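Local coordinates for protein putative rubredoxin reductase (PDB 3FG2) that probably passes electrons from NADH through its bound FAD to a ferredoxin serving the cytochrome P450 CYP199A2 system, at residues V303-L307 with T308-K312; S19-Q22 with A23-G27; A211-G214 with D215-T218. One frame throughout, in Å; residues are numbered along the deposited sequence.

Contact 1: V303-L307 with T308-K312; sequences VAARL and TGDAK
At the C-terminal end of helix 293-306, a type I beta turn from Arg306 to Gly309 takes the chain out of the helix, and Thr308 turns its hydroxyl back toward the carbonyls of Ala304 and Ala305. The turn is closed by Gly309 N, which donates to Arg306 O at 3.0 Å in an almost straight bond (178° at the hydrogen). Thr308 OG1 lies 3.1 Å from Ala304 O and 3.2 Å from Ala305 O; its one proton can serve either oxygen, and the geometry leaves the choice open. Rotation about chi1 (69°) sets OG1 between the backbone N and the carbonyl carbon, turned toward the helix end. With a valine in its place the hydroxyl is gone, and the carbonyls of Ala304 and Ala305 would probably lose the side-chain donor they now share. Gly309 has backbone angles at which a beta carbon would press on the carbonyl oxygen of Thr308, a reason for glycine here. Beyond it, Asp310 OD2 comes to 3.0 Å from Ala305 O; these are two acceptors, so the approach is likely to be mildly unfavourable. On the other flank the alkyl part of Arg306 runs alongside Ala311, CG to CB 3.4 Å, since CG stands anti to the backbone N (chi1 -164°). The guanidinium continues away, NH2 bonding to Ser271 OG and NH1 more weakly to Gln262 O. Ala304 and Thr308 also pack on helix 11-22, through Leu20. The whole is a helix C-terminus finished by a beta turn, with a threonine hydroxyl set beside two carbonyls of the final helical turn before the chain crosses to strand 319-324.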
loop_
_atom_site.group_PDB
_atom_site.type_symbol
_atom_site.label_atom_id
_atom_site.label_comp_id
_atom_site.label_asym_id
_atom_site.label_seq_id
_atom_site.Cartn_x
_atom_site.Cartn_y
_atom_site.Cartn_z
ATOM N N VAL A 303 -4.451 14.031 11.912
ATOM C CA VAL A 303 -4.822 15.318 11.338
ATOM C C VAL A 303 -6.194 15.752 11.842
ATOM O O VAL A 303 -6.380 16.905 12.230
ATOM C CB VAL A 303 -4.846 15.253 9.797
ATOM C CG1 VAL A 303 -5.536 16.489 9.219
ATOM C CG2 VAL A 303 -3.426 15.164 9.276
ATOM N N ALA A 304 -7.151 14.828 11.836
ATOM C CA ALA A 304 -8.495 15.130 12.304
ATOM C C ALA A 304 -8.426 15.620 13.745
ATOM O O ALA A 304 -9.129 16.555 14.130
ATOM C CB ALA A 304 -9.368 13.897 12.219
ATOM N N ALA A 305 -7.566 14.989 14.539
ATOM C CA ALA A 305 -7.413 15.359 15.937
ATOM C C ALA A 305 -6.828 16.757 16.062
ATOM O O ALA A 305 -7.203 17.523 16.954
ATOM C CB ALA A 305 -6.523 14.353 16.647
ATOM N N ARG A 306 -5.912 17.090 15.160
ATOM C CA ARG A 306 -5.275 18.402 15.184
ATOM C C ARG A 306 -6.257 19.503 14.796
ATOM O O ARG A 306 -6.454 20.465 15.534
ATOM C CB ARG A 306 -4.085 18.428 14.223
ATOM C CG ARG A 306 -3.132 19.595 14.441
ATOM C CD ARG A 306 -2.107 19.660 13.326
ATOM N NE ARG A 306 -2.720 20.173 12.107
ATOM C CZ ARG A 306 -2.477 19.715 10.888
ATOM N NH1 ARG A 306 -1.627 18.714 10.704
ATOM N NH2 ARG A 306 -3.090 20.268 9.852
ATOM N N LEU A 307 -6.876 19.354 13.632
ATOM C CA LEU A 307 -7.817 20.350 13.139
ATOM C C LEU A 307 -9.009 20.566 14.065
ATOM O O LEU A 307 -9.878 21.391 13.769
ATOM C CB LEU A 307 -8.315 19.955 11.747
ATOM C CG LEU A 307 -7.243 19.782 10.669
ATOM C CD1 LEU A 307 -7.894 19.379 9.351
ATOM C CD2 LEU A 307 -6.472 21.078 10.509
ATOM N N THR A 308 -9.059 19.830 15.175
ATOM C CA THR A 308 -10.162 19.975 16.118
ATOM C C THR A 308 -9.716 20.232 17.547
ATOM O O THR A 308 -10.542 20.183 18.458
ATOM C CB THR A 308 -11.094 18.731 16.149
ATOM O OG1 THR A 308 -10.403 17.618 16.731
ATOM C CG2 THR A 308 -11.569 18.375 14.749
ATOM N N GLY A 309 -8.431 20.494 17.768
ATOM C CA GLY A 309 -8.012 20.754 19.133
ATOM C C GLY A 309 -6.647 20.290 19.596
ATOM O O GLY A 309 -5.771 21.120 19.847
ATOM N N ASP A 310 -6.447 18.983 19.749
ATOM C CA ASP A 310 -5.137 18.519 20.200
ATOM C C ASP A 310 -4.190 18.170 19.061
ATOM O O ASP A 310 -4.381 17.185 18.339
ATOM C CB ASP A 310 -5.247 17.329 21.174
ATOM C CG ASP A 310 -5.975 16.146 20.584
ATOM O OD1 ASP A 310 -5.649 14.996 20.969
ATOM O OD2 ASP A 310 -6.879 16.367 19.749
ATOM N N ALA A 311 -3.172 19.006 18.903
ATOM C CA ALA A 311 -2.167 18.803 17.881
ATOM C C ALA A 311 -1.057 17.998 18.536
ATOM O O ALA A 311 -0.413 18.472 19.474
ATOM C CB ALA A 311 -1.634 20.139 17.401
ATOM N N LYS A 312 -0.848 16.776 18.053
ATOM C CA LYS A 312 0.189 15.904 18.597
ATOM C C LYS A 312 1.064 15.319 17.504
ATOM O O LYS A 312 0.651 15.219 16.355
ATOM C CB LYS A 312 -0.439 14.747 19.378
ATOM C CG LYS A 312 -0.955 15.107 20.750
ATOM C CD LYS A 312 -1.504 13.868 21.429
ATOM C CE LYS A 312 -1.660 14.079 22.916
ATOM N NZ LYS A 312 -0.360 14.422 23.562
#

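Contact 2: S19-Q22 with A23-G27; sequences SLRQ and AKYPG
The Arg21 guanidinium meets Gly27 O at its edge: NH1 donates to that oxygen at 2.9 Å and 168°, in the guanidinium plane and nearly in line with the C=O bond. NH2 adds a weak, longer bond to the same acceptor. Tyr25 O also lies at this edge, 2.9 Å from NH1, and NH1 in turn sits at the edge of the Tyr25 ring. Gly27 N stands above that ring toward its rim, 3.4 Å from Tyr25 CD2; Leu20 CG approaches the ring obliquely, its closest atom on Tyr25 being CB at 3.9 Å. A bend at chi2 (-50°) swings the Arg21 chain toward the loop. Outside the segments NE bonds to Gln70 O and NH2 to Ala71 O, so several backbone carbonyls fix the group, while Tyr25 OH is held by Asp2 O. The backbone itself closes the helix. Tyr25 N reaches Leu20 O at 3.1 Å and Lys24 N reaches Arg21 O at 2.6 Å, with Lys24 at positive phi (59°). The lysine chain curls back, giving NZ a weak bond to Gln22 O at 3.2 Å. This is a Schellman motif with Lys24 as C-prime residue, ending the first helix of the FAD-binding Rossmann fold as the beta-alpha-beta crossover heads for strand 29-32.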
loop_
_atom_site.group_PDB
_atom_site.type_symbol
_atom_site.label_atom_id
_atom_site.label_comp_id
_atom_site.label_asym_id
_atom_site.label_seq_id
_atom_site.Cartn_x
_atom_site.Cartn_y
_atom_site.Cartn_z
ATOM N N SER A 19 -13.160 10.907 10.421
ATOM C CA SER A 19 -12.613 11.222 11.734
ATOM C C SER A 19 -12.830 12.680 12.096
ATOM O O SER A 19 -12.935 13.034 13.275
ATOM C CB SER A 19 -11.120 10.904 11.782
ATOM O OG SER A 19 -10.904 9.507 11.695
ATOM N N LEU A 20 -12.890 13.526 11.077
ATOM C CA LEU A 20 -13.097 14.948 11.291
ATOM C C LEU A 20 -14.498 15.136 11.882
ATOM O O LEU A 20 -14.680 15.859 12.866
ATOM C CB LEU A 20 -12.957 15.679 9.957
ATOM C CG LEU A 20 -12.308 17.063 9.868
ATOM C CD1 LEU A 20 -11.187 17.230 10.888
ATOM C CD2 LEU A 20 -11.778 17.233 8.437
ATOM N N ARG A 21 -15.479 14.462 11.288
ATOM C CA ARG A 21 -16.855 14.552 11.765
ATOM C C ARG A 21 -17.019 13.932 13.147
ATOM O O ARG A 21 -17.650 14.521 14.026
ATOM C CB ARG A 21 -17.821 13.876 10.784
ATOM C CG ARG A 21 -18.175 14.721 9.560
ATOM C CD ARG A 21 -18.620 16.136 9.957
ATOM N NE ARG A 21 -19.175 16.874 8.825
ATOM C CZ ARG A 21 -18.947 18.161 8.595
ATOM N NH1 ARG A 21 -18.175 18.853 9.420
ATOM N NH2 ARG A 21 -19.478 18.754 7.533
ATOM N N GLN A 22 -16.461 12.742 13.340
ATOM C CA GLN A 22 -16.562 12.088 14.638
ATOM C C GLN A 22 -16.104 13.041 15.728
ATOM O O GLN A 22 -16.682 13.077 16.808
ATOM C CB GLN A 22 -15.714 10.814 14.674
ATOM C CG GLN A 22 -16.295 9.667 13.861
ATOM C CD GLN A 22 -15.436 8.425 13.931
ATOM O OE1 GLN A 22 -15.154 7.914 15.013
ATOM N NE2 GLN A 22 -15.014 7.931 12.776
ATOM N N ALA A 23 -15.066 13.818 15.434
ATOM C CA ALA A 23 -14.528 14.777 16.390
ATOM C C ALA A 23 -15.356 16.061 16.415
ATOM O O ALA A 23 -14.936 17.076 16.976
ATOM C CB ALA A 23 -13.076 15.094 16.051
ATOM N N LYS A 24 -16.528 16.013 15.792
ATOM C CA LYS A 24 -17.437 17.153 15.759
ATOM C C LYS A 24 -16.886 18.433 15.133
ATOM O O LYS A 24 -17.072 19.524 15.679
ATOM C CB LYS A 24 -17.921 17.469 17.177
ATOM C CG LYS A 24 -19.314 16.957 17.526
ATOM C CD LYS A 24 -19.369 15.447 17.726
ATOM C CE LYS A 24 -19.658 14.710 16.431
ATOM N NZ LYS A 24 -19.879 13.256 16.675
ATOM N N TYR A 25 -16.209 18.312 13.993
ATOM C CA TYR A 25 -15.680 19.498 13.320
ATOM C C TYR A 25 -16.890 20.286 12.813
ATOM O O TYR A 25 -17.760 19.738 12.136
ATOM C CB TYR A 25 -14.791 19.104 12.140
ATOM C CG TYR A 25 -14.066 20.280 11.533
ATOM C CD1 TYR A 25 -12.989 20.874 12.191
ATOM C CD2 TYR A 25 -14.475 20.824 10.318
ATOM C CE1 TYR A 25 -12.338 21.982 11.653
ATOM C CE2 TYR A 25 -13.832 21.930 9.772
ATOM C CZ TYR A 25 -12.766 22.505 10.442
ATOM O OH TYR A 25 -12.128 23.602 9.902
ATOM N N PRO A 26 -16.963 21.584 13.136
ATOM C CA PRO A 26 -18.081 22.432 12.710
ATOM C C PRO A 26 -18.071 22.880 11.247
ATOM O O PRO A 26 -19.123 22.968 10.611
ATOM C CB PRO A 26 -17.988 23.610 13.673
ATOM C CG PRO A 26 -16.509 23.765 13.833
ATOM C CD PRO A 26 -16.053 22.328 14.026
ATOM N N GLY A 27 -16.881 23.161 10.723
ATOM C CA GLY A 27 -16.755 23.617 9.350
ATOM C C GLY A 27 -17.258 22.679 8.272
ATOM O O GLY A 27 -17.745 21.575 8.551
#

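Contact 3: A211-G214 with D215-T218; sequences AAEG and DRVT
Ala211 O takes two donors from a single residue: Thr218 N at 2.6 Å and 166°, and Thr218 OG1 in a weak bond at 3.1 Å. The hydroxyl gets there because a chi1 of 55° folds OG1 back over the residue's own backbone, toward Ala211. The threonine methyl meanwhile rests against the neighbouring strand, CG2 to Glu213 CB 3.7 Å. Toward the turn, Glu213 and Arg216 form an antiparallel hydrogen-bonded pair, with Glu213 N giving to Arg216 O at 2.8 Å and Arg216 N giving to Glu213 O at 2.9 Å. Their side chains run side by side and join in a salt bridge. Arg216 NE reaches Glu213 OE1 at 3.1 Å from above the carboxylate plane, and NH1 approaches OE2 at 2.6 Å, a short contact of the salt bridge that is weak as a hydrogen bond because of its poor angle. Since the two planes lie 59° apart, this is no flat two-pronged pairing. A bend at chi3 brings the guanidinium back, and Glu213 O lies over one face, offset toward the rim. Between Glu213 and Arg216 the chain reverses through Gly214, whose positive phi favours glycine, and Asp215. Further in, Ala212 and Val217 make a non-hydrogen-bonded pair. Such a double-bonded closing pair around two turn residues defines a tight two-residue beta hairpin, here the tip joining strands 207-213 and 216-222 of a three-stranded antiparallel sheet.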
loop_
_atom_site.group_PDB
_atom_site.type_symbol
_atom_site.label_atom_id
_atom_site.label_comp_id
_atom_site.label_asym_id
_atom_site.label_seq_id
_atom_site.Cartn_x
_atom_site.Cartn_y
_atom_site.Cartn_z
ATOM N N ALA A 211 7.842 -8.867 -26.039
ATOM C CA ALA A 211 7.735 -9.476 -27.358
ATOM C C ALA A 211 6.282 -9.519 -27.821
ATOM O O ALA A 211 5.391 -9.998 -27.108
ATOM C CB ALA A 211 8.322 -10.890 -27.339
ATOM N N ALA A 212 6.041 -9.010 -29.022
ATOM C CA ALA A 212 4.697 -9.010 -29.553
ATOM C C ALA A 212 4.664 -9.454 -31.006
ATOM O O ALA A 212 5.681 -9.468 -31.702
ATOM C CB ALA A 212 4.082 -7.634 -29.416
ATOM N N GLU A 213 3.469 -9.829 -31.438
ATOM C CA GLU A 213 3.215 -10.267 -32.796
ATOM C C GLU A 213 1.996 -9.436 -33.167
ATOM O O GLU A 213 0.921 -9.598 -32.588
ATOM C CB GLU A 213 2.909 -11.762 -32.795
ATOM C CG GLU A 213 2.616 -12.345 -34.146
ATOM C CD GLU A 213 1.137 -12.480 -34.402
ATOM O OE1 GLU A 213 0.442 -13.121 -33.583
ATOM O OE2 GLU A 213 0.677 -11.948 -35.428
ATOM N N GLY A 214 2.173 -8.531 -34.120
ATOM C CA GLY A 214 1.086 -7.645 -34.485
ATOM C C GLY A 214 1.061 -6.684 -33.311
ATOM O O GLY A 214 1.964 -5.851 -33.158
ATOM N N ASP A 215 0.038 -6.804 -32.475
ATOM C CA ASP A 215 -0.070 -5.985 -31.277
ATOM C C ASP A 215 -0.508 -6.900 -30.147
ATOM O O ASP A 215 -1.082 -6.465 -29.144
ATOM C CB ASP A 215 -1.056 -4.838 -31.475
ATOM C CG ASP A 215 -0.423 -3.656 -32.194
ATOM O OD1 ASP A 215 0.649 -3.188 -31.742
ATOM O OD2 ASP A 215 -0.991 -3.191 -33.207
ATOM N N ARG A 216 -0.207 -8.182 -30.337
ATOM C CA ARG A 216 -0.526 -9.223 -29.378
ATOM C C ARG A 216 0.728 -9.616 -28.622
ATOM O O ARG A 216 1.708 -10.044 -29.227
ATOM C CB ARG A 216 -1.069 -10.456 -30.098
ATOM C CG ARG A 216 -2.400 -10.256 -30.780
ATOM C CD ARG A 216 -2.851 -11.544 -31.449
ATOM N NE ARG A 216 -2.212 -11.756 -32.745
ATOM C CZ ARG A 216 -2.434 -10.998 -33.816
ATOM N NH1 ARG A 216 -1.815 -11.260 -34.958
ATOM N NH2 ARG A 216 -3.280 -9.975 -33.745
ATOM N N VAL A 217 0.702 -9.467 -27.304
ATOM C CA VAL A 217 1.846 -9.842 -26.483
ATOM C C VAL A 217 2.144 -11.325 -26.699
ATOM O O VAL A 217 1.223 -12.132 -26.771
ATOM C CB VAL A 217 1.548 -9.629 -24.976
ATOM C CG1 VAL A 217 2.656 -10.228 -24.144
ATOM C CG2 VAL A 217 1.384 -8.150 -24.670
ATOM N N THR A 218 3.415 -11.693 -26.815
ATOM C CA THR A 218 3.762 -13.102 -26.985
ATOM C C THR A 218 4.833 -13.541 -25.996
ATOM O O THR A 218 5.178 -14.718 -25.932
ATOM C CB THR A 218 4.262 -13.435 -28.419
ATOM O OG1 THR A 218 5.360 -12.583 -28.761
ATOM C CG2 THR A 218 3.141 -13.279 -29.431
#

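Overall arrangement
Along the chain contact 2 comes first, contact 3 next and contact 1 last. Contacts 1 and 2 nevertheless sit together, their centres 10 Å apart: helices 11-22 and 293-306 end side by side, and Leu307 O touches Tyr25 CE1 at 3.3 Å while Ala304 packs on Ser19. Residues far apart in sequence thus bring two helix ends together in the part of the fold that holds FAD, although the side chain of Ala304 is still about 14 Å from the FAD. Contact 3 lies on the opposite side of the chain's centre, some 54 Å from contact 1 and 53 Å from contact 2 between centres, on a peripheral hairpin away from the annotated sites.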